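Local coordinates for cell cycle serine/threonine-protein kinase CDC5/MSD2 (Saccharomyces cerevisiae, PDB 6MF4) that phosphorylates serine and threonine residues of cell-cycle proteins to drive mitotic exit, and is represented here by its phosphoprotein-binding polo-box domain, at residues S49-K54 with R201-Y206; D225-A230 with I241-E246. All blocks are in the same frame, centred on the assembly; numbering follows the deposited sequence.

Interaction 1: residues S49-K54 with R201-Y206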
loop_
_atom_site.group_PDB
_atom_site.type_symbol
_atom_site.label_atom_id
_atom_site.label_comp_id
_atom_site.label_asym_id
_atom_site.label_seq_id
_atom_site.Cartn_x
_atom_site.Cartn_y
_atom_site.Cartn_z
ATOM N N SER A 49 11.917 -10.470 -4.520
ATOM C CA SER A 49 12.389 -9.119 -4.791
ATOM C C SER A 49 11.643 -8.070 -3.972
ATOM O O SER A 49 10.565 -8.322 -3.432
ATOM C CB SER A 49 12.248 -8.800 -6.276
ATOM O OG SER A 49 10.886 -8.648 -6.628
ATOM N N THR A 50 12.230 -6.881 -3.913
ATOM C CA THR A 50 11.709 -5.772 -3.129
ATOM C C THR A 50 12.512 -4.545 -3.532
ATOM O O THR A 50 13.638 -4.686 -4.008
ATOM C CB THR A 50 11.826 -6.034 -1.607
ATOM O OG1 THR A 50 11.210 -4.966 -0.879
ATOM C CG2 THR A 50 13.293 -6.159 -1.187
ATOM N N ASN A 51 11.952 -3.350 -3.372
ATOM C CA ASN A 51 12.699 -2.146 -3.722
ATOM C C ASN A 51 13.714 -1.793 -2.638
ATOM O O ASN A 51 13.457 -1.966 -1.446
ATOM C CB ASN A 51 11.762 -0.962 -3.974
ATOM C CG ASN A 51 10.855 -0.665 -2.798
ATOM O OD1 ASN A 51 10.136 -1.540 -2.316
ATOM N ND2 ASN A 51 10.874 0.583 -2.340
ATOM N N VAL A 52 14.877 -1.311 -3.066
ATOM C CA VAL A 52 15.946 -0.950 -2.143
ATOM C C VAL A 52 15.677 0.405 -1.504
ATOM O O VAL A 52 15.491 1.402 -2.196
ATOM C CB VAL A 52 17.319 -0.905 -2.846
ATOM C CG1 VAL A 52 18.424 -0.566 -1.844
ATOM C CG2 VAL A 52 17.611 -2.230 -3.533
ATOM N N ILE A 53 15.670 0.427 -0.176
ATOM C CA ILE A 53 15.497 1.658 0.586
ATOM C C ILE A 53 16.854 2.034 1.173
ATOM O O ILE A 53 17.437 1.262 1.935
ATOM C CB ILE A 53 14.452 1.494 1.716
ATOM C CG1 ILE A 53 13.123 0.943 1.166
ATOM C CG2 ILE A 53 14.259 2.816 2.472
ATOM C CD1 ILE A 53 12.052 1.976 0.898
ATOM N N LYS A 54 17.353 3.214 0.819
ATOM C CA LYS A 54 18.704 3.625 1.203
ATOM C C LYS A 54 18.714 4.471 2.477
ATOM O O LYS A 54 19.778 4.791 3.010
ATOM C CB LYS A 54 19.352 4.394 0.064
ATOM N N ARG A 201 5.384 3.100 -0.776
ATOM C CA ARG A 201 6.678 3.228 -0.114
ATOM C C ARG A 201 7.559 2.009 -0.345
ATOM O O ARG A 201 8.765 2.132 -0.557
ATOM C CB ARG A 201 6.502 3.425 1.384
ATOM C CG ARG A 201 5.885 4.739 1.794
ATOM C CD ARG A 201 5.512 4.663 3.267
ATOM N NE ARG A 201 5.450 5.974 3.884
ATOM C CZ ARG A 201 5.063 6.195 5.133
ATOM N NH1 ARG A 201 4.685 5.189 5.913
ATOM N NH2 ARG A 201 5.042 7.434 5.598
ATOM N N ARG A 202 6.957 0.828 -0.269
ATOM C CA ARG A 202 7.707 -0.410 -0.416
ATOM C C ARG A 202 6.800 -1.510 -0.932
ATOM O O ARG A 202 5.636 -1.602 -0.541
ATOM C CB ARG A 202 8.341 -0.820 0.919
ATOM C CG ARG A 202 9.188 -2.093 0.849
ATOM C CD ARG A 202 10.086 -2.251 2.070
ATOM N NE ARG A 202 9.328 -2.389 3.310
ATOM C CZ ARG A 202 9.860 -2.324 4.526
ATOM N NH1 ARG A 202 11.161 -2.106 4.677
ATOM N NH2 ARG A 202 9.086 -2.455 5.596
ATOM N N TYR A 203 7.333 -2.318 -1.842
ATOM C CA TYR A 203 6.664 -3.541 -2.260
ATOM C C TYR A 203 7.595 -4.715 -2.019
ATOM O O TYR A 203 8.816 -4.562 -2.043
ATOM C CB TYR A 203 6.255 -3.485 -3.728
ATOM C CG TYR A 203 7.423 -3.521 -4.684
ATOM C CD1 TYR A 203 7.962 -4.730 -5.109
ATOM C CD2 TYR A 203 7.989 -2.349 -5.159
ATOM C CE1 TYR A 203 9.032 -4.767 -5.977
ATOM C CE2 TYR A 203 9.057 -2.376 -6.033
ATOM C CZ TYR A 203 9.574 -3.589 -6.437
ATOM O OH TYR A 203 10.642 -3.623 -7.305
ATOM N N THR A 204 7.012 -5.880 -1.772
ATOM C CA THR A 204 7.781 -7.106 -1.632
ATOM C C THR A 204 7.047 -8.236 -2.319
ATOM O O THR A 204 5.860 -8.458 -2.073
ATOM C CB THR A 204 8.019 -7.481 -0.165
ATOM O OG1 THR A 204 8.560 -6.356 0.537
ATOM C CG2 THR A 204 8.984 -8.667 -0.066
ATOM N N ARG A 205 7.765 -8.941 -3.183
ATOM C CA ARG A 205 7.222 -10.093 -3.877
ATOM C C ARG A 205 7.611 -11.394 -3.202
ATOM O O ARG A 205 8.794 -11.680 -3.026
ATOM C CB ARG A 205 7.704 -10.113 -5.320
ATOM C CG ARG A 205 6.980 -9.127 -6.198
ATOM C CD ARG A 205 6.507 -9.780 -7.483
ATOM N NE ARG A 205 7.354 -9.385 -8.595
ATOM C CZ ARG A 205 7.316 -9.931 -9.802
ATOM N NH1 ARG A 205 6.473 -10.926 -10.069
ATOM N NH2 ARG A 205 8.132 -9.480 -10.739
ATOM N N TYR A 206 6.598 -12.161 -2.821
ATOM C CA TYR A 206 6.775 -13.515 -2.313
ATOM C C TYR A 206 6.069 -14.464 -3.267
ATOM O O TYR A 206 5.233 -14.038 -4.063
ATOM C CB TYR A 206 6.195 -13.672 -0.903
ATOM C CG TYR A 206 6.725 -12.717 0.146
ATOM C CD1 TYR A 206 7.946 -12.945 0.765
ATOM C CD2 TYR A 206 5.984 -11.609 0.545
ATOM C CE1 TYR A 206 8.425 -12.088 1.736
ATOM C CE2 TYR A 206 6.455 -10.748 1.513
ATOM C CZ TYR A 206 7.677 -10.991 2.105
ATOM O OH TYR A 206 8.151 -10.138 3.078
HETATM O O HOH W 1 10.895 -6.636 -8.003
#

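Interaction 2: residues D225-A230 with I241-E246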
loop_
_atom_site.group_PDB
_atom_site.type_symbol
_atom_site.label_atom_id
_atom_site.label_comp_id
_atom_site.label_asym_id
_atom_site.label_seq_id
_atom_site.Cartn_x
_atom_site.Cartn_y
_atom_site.Cartn_z
ATOM N N ASP A 225 -4.372 -16.433 -5.944
ATOM C CA ASP A 225 -5.732 -16.782 -6.361
ATOM C C ASP A 225 -6.545 -15.550 -6.764
ATOM O O ASP A 225 -7.757 -15.630 -6.974
ATOM C CB ASP A 225 -6.448 -17.543 -5.239
ATOM C CG ASP A 225 -6.581 -16.724 -3.963
ATOM O OD1 ASP A 225 -6.051 -15.596 -3.919
ATOM O OD2 ASP A 225 -7.207 -17.217 -2.997
ATOM N N HIS A 226 -5.864 -14.414 -6.869
ATOM C CA HIS A 226 -6.473 -13.150 -7.279
ATOM C C HIS A 226 -7.473 -12.622 -6.256
ATOM O O HIS A 226 -8.192 -11.656 -6.526
ATOM C CB HIS A 226 -7.154 -13.287 -8.642
ATOM C CG HIS A 226 -7.206 -12.003 -9.413
ATOM N ND1 HIS A 226 -6.073 -11.286 -9.736
ATOM C CD2 HIS A 226 -8.251 -11.302 -9.912
ATOM C CE1 HIS A 226 -6.419 -10.203 -10.408
ATOM N NE2 HIS A 226 -7.734 -10.188 -10.525
ATOM N N HIS A 227 -7.528 -13.254 -5.088
ATOM C CA HIS A 227 -8.182 -12.639 -3.951
ATOM C C HIS A 227 -7.177 -11.648 -3.382
ATOM O O HIS A 227 -5.992 -11.964 -3.268
ATOM C CB HIS A 227 -8.605 -13.671 -2.899
ATOM C CG HIS A 227 -9.567 -14.705 -3.408
ATOM N ND1 HIS A 227 -10.867 -14.406 -3.748
ATOM C CD2 HIS A 227 -9.418 -16.036 -3.614
ATOM C CE1 HIS A 227 -11.480 -15.509 -4.151
ATOM N NE2 HIS A 227 -10.622 -16.509 -4.078
ATOM N N LYS A 228 -7.640 -10.444 -3.068
ATOM C CA LYS A 228 -6.783 -9.434 -2.468
ATOM C C LYS A 228 -7.377 -8.968 -1.162
ATOM O O LYS A 228 -8.598 -8.923 -0.993
ATOM C CB LYS A 228 -6.591 -8.232 -3.389
ATOM C CG LYS A 228 -6.354 -8.563 -4.834
ATOM C CD LYS A 228 -6.231 -7.279 -5.642
ATOM C CE LYS A 228 -6.353 -7.533 -7.127
ATOM N NZ LYS A 228 -5.768 -8.834 -7.512
ATOM N N MET A 229 -6.497 -8.613 -0.240
ATOM C CA MET A 229 -6.911 -8.085 1.042
ATOM C C MET A 229 -6.073 -6.871 1.380
ATOM O O MET A 229 -4.860 -6.858 1.149
ATOM C CB MET A 229 -6.782 -9.151 2.125
ATOM C CG MET A 229 -7.828 -10.251 2.010
ATOM S SD MET A 229 -7.500 -11.650 3.097
ATOM C CE MET A 229 -7.215 -10.822 4.660
ATOM N N ALA A 230 -6.734 -5.846 1.904
ATOM C CA ALA A 230 -6.051 -4.657 2.382
ATOM C C ALA A 230 -6.341 -4.464 3.865
ATOM O O ALA A 230 -7.488 -4.549 4.296
ATOM C CB ALA A 230 -6.475 -3.436 1.589
ATOM N N ILE A 241 -11.117 -7.740 -1.544
ATOM C CA ILE A 241 -11.313 -7.450 -2.952
ATOM C C ILE A 241 -11.417 -8.784 -3.682
ATOM O O ILE A 241 -10.447 -9.534 -3.762
ATOM C CB ILE A 241 -10.160 -6.612 -3.525
ATOM C CG1 ILE A 241 -9.934 -5.350 -2.681
ATOM C CG2 ILE A 241 -10.433 -6.248 -4.975
ATOM C CD1 ILE A 241 -8.478 -4.942 -2.575
ATOM N N SER A 242 -12.604 -9.085 -4.195
ATOM C CA SER A 242 -12.843 -10.363 -4.851
ATOM C C SER A 242 -12.144 -10.416 -6.211
ATOM O O SER A 242 -11.719 -9.378 -6.730
ATOM C CB SER A 242 -14.342 -10.598 -5.023
ATOM O OG SER A 242 -14.852 -9.817 -6.089
ATOM N N PRO A 243 -12.016 -11.625 -6.788
ATOM C CA PRO A 243 -11.404 -11.778 -8.115
ATOM C C PRO A 243 -12.145 -11.015 -9.218
ATOM O O PRO A 243 -11.607 -10.890 -10.319
ATOM C CB PRO A 243 -11.471 -13.290 -8.362
ATOM C CG PRO A 243 -11.523 -13.900 -7.006
ATOM C CD PRO A 243 -12.280 -12.930 -6.150
ATOM N N SER A 244 -13.352 -10.528 -8.925
ATOM C CA SER A 244 -14.097 -9.672 -9.850
ATOM C C SER A 244 -14.054 -8.210 -9.391
ATOM O O SER A 244 -14.754 -7.357 -9.944
ATOM C CB SER A 244 -15.548 -10.146 -9.969
ATOM O OG SER A 244 -16.201 -10.122 -8.711
ATOM N N HIS A 245 -13.243 -7.952 -8.364
ATOM C CA HIS A 245 -12.899 -6.603 -7.903
ATOM C C HIS A 245 -14.040 -5.947 -7.141
ATOM O O HIS A 245 -14.108 -4.719 -7.033
ATOM C CB HIS A 245 -12.474 -5.715 -9.078
ATOM C CG HIS A 245 -11.239 -6.195 -9.770
ATOM N ND1 HIS A 245 -10.850 -5.740 -11.010
ATOM C CD2 HIS A 245 -10.300 -7.090 -9.385
ATOM C CE1 HIS A 245 -9.726 -6.341 -11.362
ATOM N NE2 HIS A 245 -9.372 -7.164 -10.393
ATOM N N GLU A 246 -14.924 -6.774 -6.595
ATOM C CA GLU A 246 -15.940 -6.300 -5.668
ATOM C C GLU A 246 -15.271 -6.035 -4.329
ATOM O O GLU A 246 -14.697 -6.948 -3.727
ATOM C CB GLU A 246 -17.073 -7.320 -5.525
ATOM C CG GLU A 246 -17.867 -7.552 -6.805
ATOM C CD GLU A 246 -19.311 -7.101 -6.686
ATOM O OE1 GLU A 246 -19.990 -7.522 -5.724
ATOM O OE2 GLU A 246 -19.768 -6.324 -7.554
HETATM O O HOH W 2 -9.000 -9.024 -7.217
#

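Interaction 1: residues S49-K54 with R201-Y206
The Asn51 carboxamide grips the backbone of Arg201 to Tyr203 with both ends: OD1 accepts from Tyr203 N at 2.9 Å, and ND2 donates to Arg201 O at 3.2 Å, with that oxygen close to the amide plane. Its CG stands between backbone N and carbonyl carbon (chi1 57°), which swings the amide toward the partner strand. Asn51 N lies over one face of the Tyr203 ring, 3.9 Å above the ring plane and offset toward the rim, while CE2 meets Asn51 CB. With an alanine in place of Asn51, Tyr203 N and Arg201 O would probably lose these mates and 51-54 be held less firmly. Thr50 turns OG1 anti to its N (chi1 -176°) and donates to Tyr203 O at 2.7 Å, its side chain running beside that of Thr204. Ser49 and Arg205 form an antiparallel hydrogen-bonded pair, Arg205 N donating to Ser49 O (2.9 Å), and Thr50 and Thr204 the next, non-hydrogen-bonded pair. Strand 49-50 thus forms an edge of the polo-box 2 sheet, with 209-214 beyond 200-205. Ile53 packs on Leu59 and Leu62 of helix 56-82, Thr50 on Lys283 of helix 269-283, and Tyr203 stacks with Phe111 of polo box 1.

Interaction 2: residues D225-A230 with I241-E246
The imidazole of His226 meets the carbonyl oxygen of Pro243 at its edge, 3.4 Å from CD2, and its NE2 faces NE2 of His245 in a weak hydrogen bond of 3.4 Å whose donor could be either ring; the two imidazoles meet rim to rim with their planes at 45°. Over one face of the His226 ring lie Lys228 NZ, 3.1 Å above the plane, and water 2, both displaced toward the rim; the water also sits at the in-plane edge of the His245 ring and donates to both His226 O and Ser242 O. His226 gets there with CG roughly anti to the backbone N (chi1 -152°), which carries the ring toward the turn of Ser242 to His245. The Pro243 ring slants across the neighbouring imidazole, that of His227, setting CD 3.2 Å from ND1 and CG close to CE1; the same ND1 is hydrogen-bonded to Tyr240 OH.

Next along the chain, Lys228 and Ile241 form a single antiparallel hydrogen-bonded pair, Lys228 N to Ile241 O at 3.0 Å and Ile241 N to Lys228 O at 2.8 Å, and Ile241 CD1 packs on Lys228 CB. Asp225 OD1 accepts from His227 N in an Asx turn, and Ser242 to His245 form a type I beta turn.

The contact lies at one end of the hairpin of strands 228-232 and 237-241 in polo box 2. Gln220 and Asn222 of strand 219-223 touch Lys228; Lys272 of helix 269-283 packs on His227 and forms a salt bridge with Asp225, while Ile241 touches Ile98.

From the N terminus, the chain enters at strand 49-50, runs through helix 56-82 and the whole of polo box 1, and returns at strand 200-205, where interaction 1 closes a long loop of 146 intervening residues. Interaction 2 follows in series, neither nested in the first nor crossing it: a local closure over the ten residues between 225-230 and 241-246, within polo box 2. Both belong to the same antiparallel sheet, their centres about 22 Å apart. The first adds the N-terminal segment 49-50 to one edge of that sheet, whereas the second joins neighbouring strands farther across it, and helix 269-283 packs near both.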